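Local atomic coordinates of ornithine carbamoyltransferase (Gloeobacter violaceus, PDB entry 3GD5), a protein that probably catalyses the reversible transfer of the carbamoyl group of carbamoyl phosphate to ornithine, forming citrulline on the way to arginine. Residues D15-S18 with L19-D23; L33-Q36 with L37-E41; P138-V141 with V142-L146; L160-G164 with D165-V169; E296-N299 with R300-Q304. All coordinates share one frame; numbering follows the deposited sequence.

Interaction 1: residues D15-S18 with L19-D23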
loop_
_atom_site.group_PDB
_atom_site.type_symbol
_atom_site.label_atom_id
_atom_site.label_comp_id
_atom_site.label_asym_id
_atom_site.label_seq_id
_atom_site.Cartn_x
_atom_site.Cartn_y
_atom_site.Cartn_z
ATOM N N ASP A 15 11.691 -30.531 -20.964
ATOM C CA ASP A 15 11.403 -29.109 -20.817
ATOM C C ASP A 15 11.921 -28.196 -21.930
ATOM O O ASP A 15 12.692 -28.611 -22.793
ATOM C CB ASP A 15 11.995 -28.618 -19.493
ATOM C CG ASP A 15 11.767 -29.593 -18.355
ATOM O OD1 ASP A 15 10.600 -29.861 -18.018
ATOM O OD2 ASP A 15 12.761 -30.098 -17.797
ATOM N N LEU A 16 11.472 -26.944 -21.892
ATOM C CA LEU A 16 11.916 -25.914 -22.824
ATOM C C LEU A 16 12.224 -24.719 -21.943
ATOM O O LEU A 16 11.411 -23.806 -21.820
ATOM C CB LEU A 16 10.832 -25.530 -23.842
ATOM C CG LEU A 16 11.234 -24.313 -24.695
ATOM C CD1 LEU A 16 12.560 -24.595 -25.402
ATOM C CD2 LEU A 16 10.154 -23.986 -25.706
ATOM N N LEU A 17 13.397 -24.759 -21.317
ATOM C CA LEU A 17 13.875 -23.716 -20.411
ATOM C C LEU A 17 14.702 -22.684 -21.151
ATOM O O LEU A 17 14.690 -21.499 -20.815
ATOM C CB LEU A 17 14.751 -24.340 -19.327
ATOM C CG LEU A 17 14.064 -24.964 -18.117
ATOM C CD1 LEU A 17 12.788 -25.653 -18.544
ATOM C CD2 LEU A 17 15.023 -25.916 -17.427
ATOM N N SER A 18 15.428 -23.167 -22.151
ATOM C CA SER A 18 16.308 -22.358 -22.976
ATOM C C SER A 18 16.108 -22.800 -24.409
ATOM O O SER A 18 15.782 -23.961 -24.661
ATOM C CB SER A 18 17.761 -22.603 -22.556
ATOM O OG SER A 18 18.665 -22.244 -23.582
ATOM N N LEU A 19 16.280 -21.884 -25.356
ATOM C CA LEU A 19 16.110 -22.262 -26.748
ATOM C C LEU A 19 17.164 -23.326 -27.073
ATOM O O LEU A 19 16.996 -24.123 -27.994
ATOM C CB LEU A 19 16.285 -21.052 -27.666
ATOM C CG LEU A 19 15.660 -21.224 -29.059
ATOM C CD1 LEU A 19 14.149 -21.439 -28.938
ATOM C CD2 LEU A 19 15.923 -19.993 -29.888
ATOM N N ASP A 20 18.240 -23.343 -26.295
ATOM C CA ASP A 20 19.313 -24.303 -26.506
ATOM C C ASP A 20 18.951 -25.705 -26.013
ATOM O O ASP A 20 19.810 -26.584 -25.943
ATOM C CB ASP A 20 20.593 -23.824 -25.821
ATOM C CG ASP A 20 21.843 -24.434 -26.438
ATOM O OD1 ASP A 20 21.822 -24.741 -27.649
ATOM O OD2 ASP A 20 22.852 -24.588 -25.718
ATOM N N ASP A 21 17.684 -25.908 -25.667
ATOM C CA ASP A 21 17.223 -27.218 -25.216
ATOM C C ASP A 21 16.773 -27.969 -26.450
ATOM O O ASP A 21 16.436 -29.146 -26.396
ATOM C CB ASP A 21 16.042 -27.091 -24.244
ATOM C CG ASP A 21 16.463 -26.591 -22.880
ATOM O OD1 ASP A 21 17.683 -26.470 -22.644
ATOM O OD2 ASP A 21 15.577 -26.329 -22.041
ATOM N N LEU A 22 16.759 -27.256 -27.567
ATOM C CA LEU A 22 16.361 -27.826 -28.843
ATOM C C LEU A 22 17.561 -27.748 -29.755
ATOM O O LEU A 22 18.136 -26.674 -29.915
ATOM C CB LEU A 22 15.239 -27.002 -29.476
ATOM C CG LEU A 22 13.910 -26.785 -28.749
ATOM C CD1 LEU A 22 13.227 -25.558 -29.330
ATOM C CD2 LEU A 22 13.028 -28.015 -28.878
ATOM N N ASP A 23 17.964 -28.870 -30.340
ATOM C CA ASP A 23 19.076 -28.825 -31.278
ATOM C C ASP A 23 18.451 -28.343 -32.588
ATOM O O ASP A 23 17.243 -28.092 -32.642
ATOM C CB ASP A 23 19.735 -30.207 -31.448
ATOM C CG ASP A 23 18.752 -31.301 -31.847
ATOM O OD1 ASP A 23 17.907 -31.077 -32.741
ATOM O OD2 ASP A 23 18.842 -32.404 -31.268
#

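Interaction 2: residues L33-Q36 with L37-E41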
loop_
_atom_site.group_PDB
_atom_site.type_symbol
_atom_site.label_atom_id
_atom_site.label_comp_id
_atom_site.label_asym_id
_atom_site.label_seq_id
_atom_site.Cartn_x
_atom_site.Cartn_y
_atom_site.Cartn_z
ATOM N N LEU A 33 5.595 -28.262 -36.874
ATOM C CA LEU A 33 4.372 -28.595 -36.151
ATOM C C LEU A 33 3.497 -27.344 -35.990
ATOM O O LEU A 33 2.287 -27.381 -36.216
ATOM C CB LEU A 33 4.714 -29.175 -34.776
ATOM C CG LEU A 33 3.512 -29.525 -33.897
ATOM C CD1 LEU A 33 2.634 -30.530 -34.612
ATOM C CD2 LEU A 33 3.989 -30.076 -32.558
ATOM N N ALA A 34 4.117 -26.239 -35.601
ATOM C CA ALA A 34 3.383 -24.995 -35.421
ATOM C C ALA A 34 2.679 -24.612 -36.723
ATOM O O ALA A 34 1.483 -24.292 -36.728
ATOM C CB ALA A 34 4.332 -23.889 -34.989
ATOM N N HIS A 35 3.418 -24.649 -37.830
ATOM C CA HIS A 35 2.841 -24.307 -39.130
ATOM C C HIS A 35 1.686 -25.230 -39.505
ATOM O O HIS A 35 0.628 -24.774 -39.931
ATOM C CB HIS A 35 3.903 -24.375 -40.230
ATOM C CG HIS A 35 3.340 -24.262 -41.612
ATOM N ND1 HIS A 35 2.720 -23.120 -42.074
ATOM C CD2 HIS A 35 3.280 -25.158 -42.626
ATOM C CE1 HIS A 35 2.304 -23.317 -43.313
ATOM N NE2 HIS A 35 2.631 -24.546 -43.671
ATOM N N GLN A 36 1.891 -26.531 -39.346
ATOM C CA GLN A 36 0.853 -27.491 -39.687
ATOM C C GLN A 36 -0.375 -27.247 -38.830
ATOM O O GLN A 36 -1.505 -27.304 -39.313
ATOM C CB GLN A 36 1.353 -28.915 -39.466
ATOM C CG GLN A 36 2.636 -29.238 -40.191
ATOM C CD GLN A 36 3.095 -30.659 -39.934
ATOM O OE1 GLN A 36 3.200 -31.091 -38.782
ATOM N NE2 GLN A 36 3.377 -31.394 -41.006
ATOM N N LEU A 37 -0.142 -26.982 -37.550
ATOM C CA LEU A 37 -1.232 -26.731 -36.617
ATOM C C LEU A 37 -1.957 -25.453 -37.017
ATOM O O LEU A 37 -3.179 -25.386 -37.007
ATOM C CB LEU A 37 -0.673 -26.613 -35.194
ATOM C CG LEU A 37 -0.865 -27.773 -34.203
ATOM C CD1 LEU A 37 -0.962 -29.106 -34.916
ATOM C CD2 LEU A 37 0.285 -27.765 -33.210
ATOM N N LYS A 38 -1.194 -24.441 -37.389
ATOM C CA LYS A 38 -1.782 -23.173 -37.783
ATOM C C LYS A 38 -2.665 -23.305 -39.026
ATOM O O LYS A 38 -3.754 -22.741 -39.076
ATOM C CB LYS A 38 -0.675 -22.146 -38.041
ATOM C CG LYS A 38 -1.188 -20.749 -38.334
ATOM C CD LYS A 38 -0.052 -19.768 -38.544
ATOM C CE LYS A 38 -0.579 -18.359 -38.799
ATOM N NZ LYS A 38 0.520 -17.385 -39.086
ATOM N N ARG A 39 -2.199 -24.064 -40.016
ATOM C CA ARG A 39 -2.939 -24.226 -41.265
ATOM C C ARG A 39 -3.985 -25.333 -41.253
ATOM O O ARG A 39 -4.731 -25.496 -42.219
ATOM C CB ARG A 39 -1.958 -24.446 -42.429
ATOM C CG ARG A 39 -1.196 -23.188 -42.861
ATOM C CD ARG A 39 -0.419 -22.558 -41.694
ATOM N NE ARG A 39 0.315 -21.343 -42.065
ATOM C CZ ARG A 39 -0.254 -20.186 -42.398
ATOM N NH1 ARG A 39 -1.577 -20.066 -42.413
ATOM N NH2 ARG A 39 0.502 -19.144 -42.710
ATOM N N GLY A 40 -4.048 -26.087 -40.158
ATOM C CA GLY A 40 -5.020 -27.158 -40.067
ATOM C C GLY A 40 -4.582 -28.392 -40.831
ATOM O O GLY A 40 -5.389 -29.275 -41.108
ATOM N N GLU A 41 -3.301 -28.444 -41.183
ATOM C CA GLU A 41 -2.733 -29.580 -41.903
ATOM C C GLU A 41 -2.375 -30.642 -40.875
ATOM O O GLU A 41 -1.850 -31.707 -41.206
ATOM C CB GLU A 41 -1.467 -29.156 -42.645
ATOM C CG GLU A 41 -1.693 -28.181 -43.785
ATOM C CD GLU A 41 -0.398 -27.550 -44.254
ATOM O OE1 GLU A 41 0.625 -28.266 -44.290
ATOM O OE2 GLU A 41 -0.400 -26.345 -44.591
#

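Interaction 3: residues P138-V141 with V142-L146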
loop_
_atom_site.group_PDB
_atom_site.type_symbol
_atom_site.label_atom_id
_atom_site.label_comp_id
_atom_site.label_asym_id
_atom_site.label_seq_id
_atom_site.Cartn_x
_atom_site.Cartn_y
_atom_site.Cartn_z
ATOM N N PRO A 138 12.458 -18.077 -25.061
ATOM C CA PRO A 138 12.367 -19.092 -26.115
ATOM C C PRO A 138 11.111 -19.054 -26.978
ATOM O O PRO A 138 11.191 -19.048 -28.211
ATOM C CB PRO A 138 12.466 -20.402 -25.340
ATOM C CG PRO A 138 13.313 -20.036 -24.174
ATOM C CD PRO A 138 12.746 -18.707 -23.761
ATOM N N CYS A 139 9.955 -19.045 -26.325
ATOM C CA CYS A 139 8.691 -19.042 -27.039
ATOM C C CYS A 139 8.525 -17.851 -27.947
ATOM O O CYS A 139 7.972 -17.987 -29.030
ATOM C CB CYS A 139 7.521 -19.139 -26.058
ATOM S SG CYS A 139 7.422 -20.775 -25.222
ATOM N N GLN A 140 9.005 -16.687 -27.520
ATOM C CA GLN A 140 8.901 -15.489 -28.350
ATOM C C GLN A 140 9.641 -15.731 -29.666
ATOM O O GLN A 140 9.105 -15.507 -30.755
ATOM C CB GLN A 140 9.523 -14.287 -27.633
ATOM C CG GLN A 140 9.599 -13.016 -28.480
ATOM C CD GLN A 140 8.231 -12.499 -28.878
ATOM O OE1 GLN A 140 7.357 -12.301 -28.022
ATOM N NE2 GLN A 140 8.032 -12.277 -30.179
ATOM N N VAL A 141 10.874 -16.205 -29.549
ATOM C CA VAL A 141 11.705 -16.466 -30.712
ATOM C C VAL A 141 11.142 -17.512 -31.666
ATOM O O VAL A 141 11.253 -17.340 -32.879
ATOM C CB VAL A 141 13.145 -16.849 -30.277
ATOM C CG1 VAL A 141 13.955 -17.399 -31.477
ATOM C CG2 VAL A 141 13.832 -15.616 -29.705
ATOM N N VAL A 142 10.534 -18.581 -31.145
ATOM C CA VAL A 142 9.970 -19.593 -32.029
ATOM C C VAL A 142 8.841 -18.947 -32.837
ATOM O O VAL A 142 8.567 -19.327 -33.978
ATOM C CB VAL A 142 9.434 -20.842 -31.249
ATOM C CG1 VAL A 142 10.508 -21.371 -30.294
ATOM C CG2 VAL A 142 8.174 -20.501 -30.491
ATOM N N ALA A 143 8.199 -17.947 -32.246
ATOM C CA ALA A 143 7.120 -17.242 -32.927
ATOM C C ALA A 143 7.708 -16.319 -33.993
ATOM O O ALA A 143 7.170 -16.195 -35.098
ATOM C CB ALA A 143 6.297 -16.426 -31.919
ATOM N N ASP A 144 8.822 -15.677 -33.667
ATOM C CA ASP A 144 9.462 -14.770 -34.609
ATOM C C ASP A 144 9.964 -15.544 -35.825
ATOM O O ASP A 144 9.738 -15.135 -36.970
ATOM C CB ASP A 144 10.630 -14.038 -33.934
ATOM C CG ASP A 144 10.209 -13.315 -32.656
ATOM O OD1 ASP A 144 9.117 -12.693 -32.644
ATOM O OD2 ASP A 144 10.982 -13.355 -31.674
ATOM N N LEU A 145 10.643 -16.660 -35.559
ATOM C CA LEU A 145 11.196 -17.525 -36.596
ATOM C C LEU A 145 10.089 -17.976 -37.540
ATOM O O LEU A 145 10.248 -17.937 -38.756
ATOM C CB LEU A 145 11.862 -18.741 -35.947
ATOM C CG LEU A 145 13.392 -18.871 -35.935
ATOM C CD1 LEU A 145 14.077 -17.525 -35.868
ATOM C CD2 LEU A 145 13.793 -19.748 -34.757
ATOM N N LEU A 146 8.963 -18.382 -36.961
ATOM C CA LEU A 146 7.801 -18.839 -37.711
ATOM C C LEU A 146 7.233 -17.692 -38.546
ATOM O O LEU A 146 6.654 -17.904 -39.612
ATOM C CB LEU A 146 6.738 -19.345 -36.733
ATOM C CG LEU A 146 5.690 -20.376 -37.159
ATOM C CD1 LEU A 146 4.717 -20.563 -36.003
ATOM C CD2 LEU A 146 4.944 -19.922 -38.399
#

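Interaction 4: residues L160-G164 with D165-V169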
loop_
_atom_site.group_PDB
_atom_site.type_symbol
_atom_site.label_atom_id
_atom_site.label_comp_id
_atom_site.label_asym_id
_atom_site.label_seq_id
_atom_site.Cartn_x
_atom_site.Cartn_y
_atom_site.Cartn_z
ATOM N N LEU A 160 19.303 -11.416 -39.869
ATOM C CA LEU A 160 18.496 -10.734 -38.849
ATOM C C LEU A 160 19.397 -9.742 -38.102
ATOM O O LEU A 160 20.490 -10.089 -37.648
ATOM C CB LEU A 160 17.925 -11.781 -37.870
ATOM C CG LEU A 160 17.065 -11.517 -36.616
ATOM C CD1 LEU A 160 17.676 -10.410 -35.783
ATOM C CD2 LEU A 160 15.639 -11.176 -37.000
ATOM N N ALA A 161 18.948 -8.499 -37.995
ATOM C CA ALA A 161 19.704 -7.482 -37.276
ATOM C C ALA A 161 18.879 -7.020 -36.079
ATOM O O ALA A 161 17.735 -6.592 -36.229
ATOM C CB ALA A 161 20.007 -6.307 -38.180
ATOM N N TYR A 162 19.460 -7.128 -34.890
ATOM C CA TYR A 162 18.789 -6.712 -33.662
ATOM C C TYR A 162 19.473 -5.465 -33.130
ATOM O O TYR A 162 20.699 -5.406 -33.052
ATOM C CB TYR A 162 18.861 -7.818 -32.608
ATOM C CG TYR A 162 18.298 -7.410 -31.264
ATOM C CD1 TYR A 162 16.987 -7.717 -30.911
ATOM C CD2 TYR A 162 19.076 -6.698 -30.353
ATOM C CE1 TYR A 162 16.460 -7.329 -29.678
ATOM C CE2 TYR A 162 18.563 -6.302 -29.118
ATOM C CZ TYR A 162 17.257 -6.624 -28.786
ATOM O OH TYR A 162 16.767 -6.267 -27.552
ATOM N N VAL A 163 18.681 -4.462 -32.767
ATOM C CA VAL A 163 19.239 -3.221 -32.240
ATOM C C VAL A 163 18.531 -2.855 -30.950
ATOM O O VAL A 163 17.303 -2.889 -30.873
ATOM C CB VAL A 163 19.101 -2.048 -33.256
ATOM C CG1 VAL A 163 19.737 -2.440 -34.586
ATOM C CG2 VAL A 163 17.632 -1.678 -33.453
ATOM N N GLY A 164 19.320 -2.511 -29.938
ATOM C CA GLY A 164 18.771 -2.147 -28.650
ATOM C C GLY A 164 19.588 -2.742 -27.520
ATOM O O GLY A 164 20.821 -2.732 -27.555
ATOM N N ASP A 165 18.898 -3.272 -26.517
ATOM C CA ASP A 165 19.548 -3.867 -25.354
ATOM C C ASP A 165 19.717 -5.374 -25.499
ATOM O O ASP A 165 18.775 -6.081 -25.853
ATOM C CB ASP A 165 18.731 -3.533 -24.101
ATOM C CG ASP A 165 19.178 -4.307 -22.879
ATOM O OD1 ASP A 165 20.384 -4.591 -22.737
ATOM O OD2 ASP A 165 18.308 -4.617 -22.041
ATOM N N GLY A 166 20.930 -5.860 -25.249
ATOM C CA GLY A 166 21.193 -7.288 -25.342
ATOM C C GLY A 166 20.529 -7.973 -24.165
ATOM O O GLY A 166 21.160 -8.215 -23.130
ATOM N N ASN A 167 19.251 -8.293 -24.333
ATOM C CA ASN A 167 18.450 -8.901 -23.279
ATOM C C ASN A 167 18.058 -10.347 -23.533
ATOM O O ASN A 167 18.646 -11.032 -24.365
ATOM C CB ASN A 167 17.178 -8.081 -23.098
ATOM C CG ASN A 167 16.421 -7.901 -24.405
ATOM O OD1 ASN A 167 16.662 -8.621 -25.382
ATOM N ND2 ASN A 167 15.497 -6.945 -24.430
ATOM N N ASN A 168 17.029 -10.791 -22.815
ATOM C CA ASN A 168 16.538 -12.148 -22.945
ATOM C C ASN A 168 16.149 -12.542 -24.368
ATOM O O ASN A 168 16.475 -13.642 -24.799
ATOM C CB ASN A 168 15.357 -12.410 -21.989
ATOM C CG ASN A 168 14.382 -11.235 -21.894
ATOM O OD1 ASN A 168 14.237 -10.436 -22.829
ATOM N ND2 ASN A 168 13.691 -11.141 -20.758
ATOM N N VAL A 169 15.474 -11.664 -25.107
ATOM C CA VAL A 169 15.070 -12.022 -26.468
ATOM C C VAL A 169 16.269 -12.028 -27.420
ATOM O O VAL A 169 16.339 -12.848 -28.330
ATOM C CB VAL A 169 13.957 -11.086 -27.022
ATOM C CG1 VAL A 169 12.899 -10.860 -25.959
ATOM C CG2 VAL A 169 14.535 -9.774 -27.488
#

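Interaction 5: residues E296-N299 with R300-Q304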
loop_
_atom_site.group_PDB
_atom_site.type_symbol
_atom_site.label_atom_id
_atom_site.label_comp_id
_atom_site.label_asym_id
_atom_site.label_seq_id
_atom_site.Cartn_x
_atom_site.Cartn_y
_atom_site.Cartn_z
ATOM N N GLU A 296 3.439 -11.223 -35.984
ATOM C CA GLU A 296 4.415 -11.785 -35.061
ATOM C C GLU A 296 3.770 -12.077 -33.703
ATOM O O GLU A 296 4.059 -13.092 -33.079
ATOM C CB GLU A 296 5.570 -10.797 -34.900
ATOM C CG GLU A 296 6.606 -11.164 -33.858
ATOM C CD GLU A 296 7.553 -10.010 -33.575
ATOM O OE1 GLU A 296 8.531 -10.208 -32.826
ATOM O OE2 GLU A 296 7.314 -8.899 -34.102
ATOM N N ALA A 297 2.889 -11.184 -33.257
ATOM C CA ALA A 297 2.202 -11.349 -31.973
ATOM C C ALA A 297 1.220 -12.526 -32.022
ATOM O O ALA A 297 1.169 -13.352 -31.095
ATOM C CB ALA A 297 1.467 -10.050 -31.605
ATOM N N GLU A 298 0.436 -12.600 -33.095
ATOM C CA GLU A 298 -0.505 -13.699 -33.252
ATOM C C GLU A 298 0.252 -15.027 -33.234
ATOM O O GLU A 298 -0.236 -16.023 -32.696
ATOM C CB GLU A 298 -1.268 -13.593 -34.577
ATOM C CG GLU A 298 -2.295 -14.708 -34.765
ATOM C CD GLU A 298 -2.848 -14.794 -36.185
ATOM O OE1 GLU A 298 -3.202 -13.743 -36.768
ATOM O OE2 GLU A 298 -2.943 -15.922 -36.716
ATOM N N ASN A 299 1.445 -15.040 -33.824
ATOM C CA ASN A 299 2.235 -16.264 -33.865
ATOM C C ASN A 299 2.724 -16.751 -32.506
ATOM O O ASN A 299 3.281 -17.851 -32.413
ATOM C CB ASN A 299 3.418 -16.126 -34.824
ATOM C CG ASN A 299 3.024 -16.362 -36.264
ATOM O OD1 ASN A 299 2.066 -17.084 -36.539
ATOM N ND2 ASN A 299 3.768 -15.772 -37.192
ATOM N N ARG A 300 2.529 -15.954 -31.455
ATOM C CA ARG A 300 2.926 -16.405 -30.118
ATOM C C ARG A 300 1.982 -17.562 -29.795
ATOM O O ARG A 300 2.347 -18.534 -29.139
ATOM C CB ARG A 300 2.745 -15.299 -29.065
ATOM C CG ARG A 300 3.653 -14.080 -29.233
ATOM C CD ARG A 300 5.103 -14.357 -28.845
ATOM N NE ARG A 300 5.397 -13.968 -27.466
ATOM C CZ ARG A 300 4.885 -14.565 -26.397
ATOM N NH1 ARG A 300 4.061 -15.583 -26.552
ATOM N NH2 ARG A 300 5.180 -14.138 -25.181
ATOM N N LEU A 301 0.753 -17.447 -30.276
ATOM C CA LEU A 301 -0.254 -18.476 -30.034
ATOM C C LEU A 301 0.053 -19.787 -30.772
ATOM O O LEU A 301 0.032 -20.875 -30.183
ATOM C CB LEU A 301 -1.633 -17.955 -30.457
ATOM C CG LEU A 301 -2.720 -18.999 -30.721
ATOM C CD1 LEU A 301 -2.912 -19.828 -29.483
ATOM C CD2 LEU A 301 -4.023 -18.323 -31.135
ATOM N N HIS A 302 0.327 -19.676 -32.066
ATOM C CA HIS A 302 0.614 -20.857 -32.875
ATOM C C HIS A 302 1.917 -21.518 -32.444
ATOM O O HIS A 302 2.033 -22.738 -32.443
ATOM C CB HIS A 302 0.660 -20.464 -34.353
ATOM C CG HIS A 302 -0.571 -19.747 -34.812
ATOM N ND1 HIS A 302 -1.825 -20.318 -34.756
ATOM C CD2 HIS A 302 -0.749 -18.493 -35.289
ATOM C CE1 HIS A 302 -2.723 -19.444 -35.177
ATOM N NE2 HIS A 302 -2.096 -18.328 -35.507
ATOM N N ALA A 303 2.889 -20.711 -32.051
ATOM C CA ALA A 303 4.164 -21.260 -31.614
ATOM C C ALA A 303 4.008 -21.988 -30.284
ATOM O O ALA A 303 4.549 -23.085 -30.096
ATOM C CB ALA A 303 5.200 -20.155 -31.488
ATOM N N GLN A 304 3.279 -21.375 -29.354
ATOM C CA GLN A 304 3.081 -21.988 -28.050
ATOM C C GLN A 304 2.224 -23.255 -28.115
ATOM O O GLN A 304 2.420 -24.169 -27.314
ATOM C CB GLN A 304 2.517 -20.950 -27.065
ATOM C CG GLN A 304 3.632 -20.072 -26.510
ATOM C CD GLN A 304 3.181 -18.690 -26.074
ATOM O OE1 GLN A 304 3.991 -17.780 -26.015
ATOM N NE2 GLN A 304 1.899 -18.532 -25.758
#

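Interaction 1: residues D15-S18 with L19-D23
L19 follows S18 directly and begins a short 3-10 turn; the end of the L16 side chain comes near this turn, where its partner is L22. The side chain of L19 itself leaves this loop and packs on P138, V141 and V142. D20 comes next, with its CB 3.4 Å from S18 OG. The hydroxyl of S18 is hydrogen-bonded to E136, while the carboxylate of D20 turns outward to form salt bridges with K179 and R201.

D21 carries the contact. Its CG stands anti to the carbonyl carbon (chi1 -73°), which swings the carboxylate back over the residues before the turn. There OD2 is gripped by two backbone N-H groups: L17 N at 2.8 Å, met on the anti side, and S18 N at 3.2 Å, which comes from well above the carboxylate plane. Both donors lie on the same face of that plane, so one oxygen ties two successive peptides and fixes the rotation of the group. The backbone adds its own bond: D21 N bonds to S18 O at 2.9 Å, closing the turn. L22 then returns toward the first residues, and its CD1 meets L16 CD1 at 4.1 Å, the two leucines meeting at a slant.

The whole is a 3-10 turn whose D21 carboxylate receives the N-H groups of L17 and S18, set in the loop before helix 24-39; D23 is the N-cap of that helix, its OD1 accepting from Q26 N.

Interaction 2: residues L33-Q36 with L37-E41
H35 and R39, one helical turn apart, cross at about a right angle. The imidazole and guanidinium planes are 77° apart, and H35 ND1 lies at the guanidinium edge, 3.0 Å from R39 NE. R39 reaches this place because its chain bends at chi2 (57°), which brings CD within 3.2 Å of H35 ND1. The aliphatic part of K38 covers one guanidinium face, its CD 3.8 Å above the plane. On the other nitrogen of the imidazole, E41 OE2 stands 3.6 Å from H35 NE2, the carboxylate turned nearly perpendicular to the ring. Replacing H35 by alanine removes the flat group that R39 crosses and is likely to leave the arginine's bend less defined, although E150 still holds its end.

L33 and L37 meet obliquely, with L33 CG 3.7 Å from L37 CD2. The helix ends in a Schellman motif: E41 N bonds to Q36 O at 2.8 Å, G40 N bonds weakly to L37 O, and G40 takes the positive phi of the C-prime position.

This end of helix 24-39 packs against helix 293-312, with L33 on A309 and A34 on A306. K38 and R39 both form salt bridges to E150 of helix 138-152.

Interaction 3: residues P138-V141 with V142-L146
V142 N bonds to P138 O at 3.0 Å and L145 N to V141 O at 2.8 Å, the latter almost straight (173°). The i to i+4 bonds of helix 138-152 thus run from its first turn, with A143 N shared between C139 O and, weakly, Q140 O. Q140 O also takes D144 N at 2.9 Å.

Alongside that rung the side chains of the same two residues close a second link. Q140 NE2 donates to D144 OD1 at 2.7 Å; the oxygen is met on its syn side and lies close to the amide plane, the two flat groups being 27° apart. Q140 gets there by folding at chi2 (63°), which lays its amide alongside the helix. Its OE1 bonds to R300, and D144 OD2 to Y230. D144 OD1 also stands very near E296 OE1, a pairing of carboxylates that may imply a shared proton. On another flank the V141 and L145 side chains lie side by side, V141 CG1 4.0 Å from L145 CD2.

P138, C139 and Q140 belong, by similarity, to the carbamoyl phosphate site. The His-Pro-Cys-Gln sequence leading into this buried first part of helix 138-152 is a signature of ornithine carbamoyltransferases, and the D144 bond is consistent with a second-shell hold on Q140.

Interaction 4: residues L160-G164 with D165-V169
Y162 closes the turn after its own strand: the phenol OH donates to the backbone oxygen of D165, three residues on, with Y162 OH only 2.6 Å from D165 O. The acceptor lies at the ring edge, near its plane. With CG anti to the backbone N (chi1 175°), the ring reaches forward past the strand end and meets the chain coming back. That return depends on G164, whose backbone angles would jam any CB against the preceding carbonyl oxygen.

D165 O also receives a weak bond from N167 N at 2.7 Å, closing an inverse gamma turn centred on G166. One buried carbonyl is thus shared by a side chain and a backbone donor. N167 crosses the tyrosine at about a right angle, ring and amide planes 62° apart, and places OD1 3.2 Å from Y162 OH. The same OD1 caps the next helix, taking A170 N and, weakly, V169 N, which is also weakly bonded to N168 OD1. V169 adds an apolar touch, its CG2 3.8 Å from Y162 CE1. A phenylalanine in place of Y162 would probably keep the V169 contact but deprive D165 O of its short bond, leaving the turn less firmly tied to the strand.

N168 binds ornithine by similarity, and D165 OD1 bonds to H245 of a second subunit. Strand 159-163 runs in the parallel sheet between 183-187 and 228-231, and the turn leads from it into helix 168-180 of a beta-alpha-beta crossover.

Interaction 5: residues E296-N299 with R300-Q304
E296 O lies 3.6 Å from R300 N, too far to make the usual i to i+4 rung. The amide of R300 turns instead to A297, one residue later: R300 N bonds to A297 O at 3.0 Å. The aliphatic start of the arginine follows, with R300 CG 3.2 Å from the same A297 O, which also receives Y103 OH of a third subunit.

E298 repeats the i to i+3 pattern, its O taking L301 N at 3.0 Å, so the helix is locally tightened here. Its side chain makes the main polar link. CG stands anti to the backbone N (chi1 -178°) and the chain runs out to place OE2 2.8 Å from H302 NE2. The bond is nearly straight (166°), uses the anti lone pair of OE2 and lies in the imidazole plane, although carboxylate and ring are turned 66° apart. The other oxygen, OE1, forms a salt bridge with R102 of the third subunit.

N299 restores the regular ladder, A303 N bonding to its O at 2.9 Å. Its amide approaches the histidine from the edge, OD1 3.4 Å from H302 CD2, near the ring plane; OD1 accepts from K38 NZ, and T147 and E150 take its ND2.

R300, in the same helix, belongs by similarity to the carbamoyl phosphate site, its NE bonded to Q140 OE1. The geometry at H302 is consistent with a proton on NE2, and the carboxylate would tend to favour a charged imidazole. With its other oxygen on R102, E298 links this histidine to the subunit interface.

Along the chain the five contacts come in series. Interactions 1, 2 and 3 lie in the carbamoyl phosphate-binding part of the sequence, 4 and 5 in the ornithine-binding part. Interaction 3, centred about 4 Å from the middle of the chain, is the hub: it touches all four others, meeting interaction 1 through L19, interaction 2 through A34 and L146, interaction 4 through V141 and V169. Its centre is about 8 Å from that of interaction 5, so helix 293-312 packs back on helices 138-152 and 24-39. Interactions 2 and 4, about 28 Å apart between centres, lie on opposite sides of the chain's centre. Q140 of interaction 3 bonds R300 of interaction 5, joining both parts at the predicted substrate site.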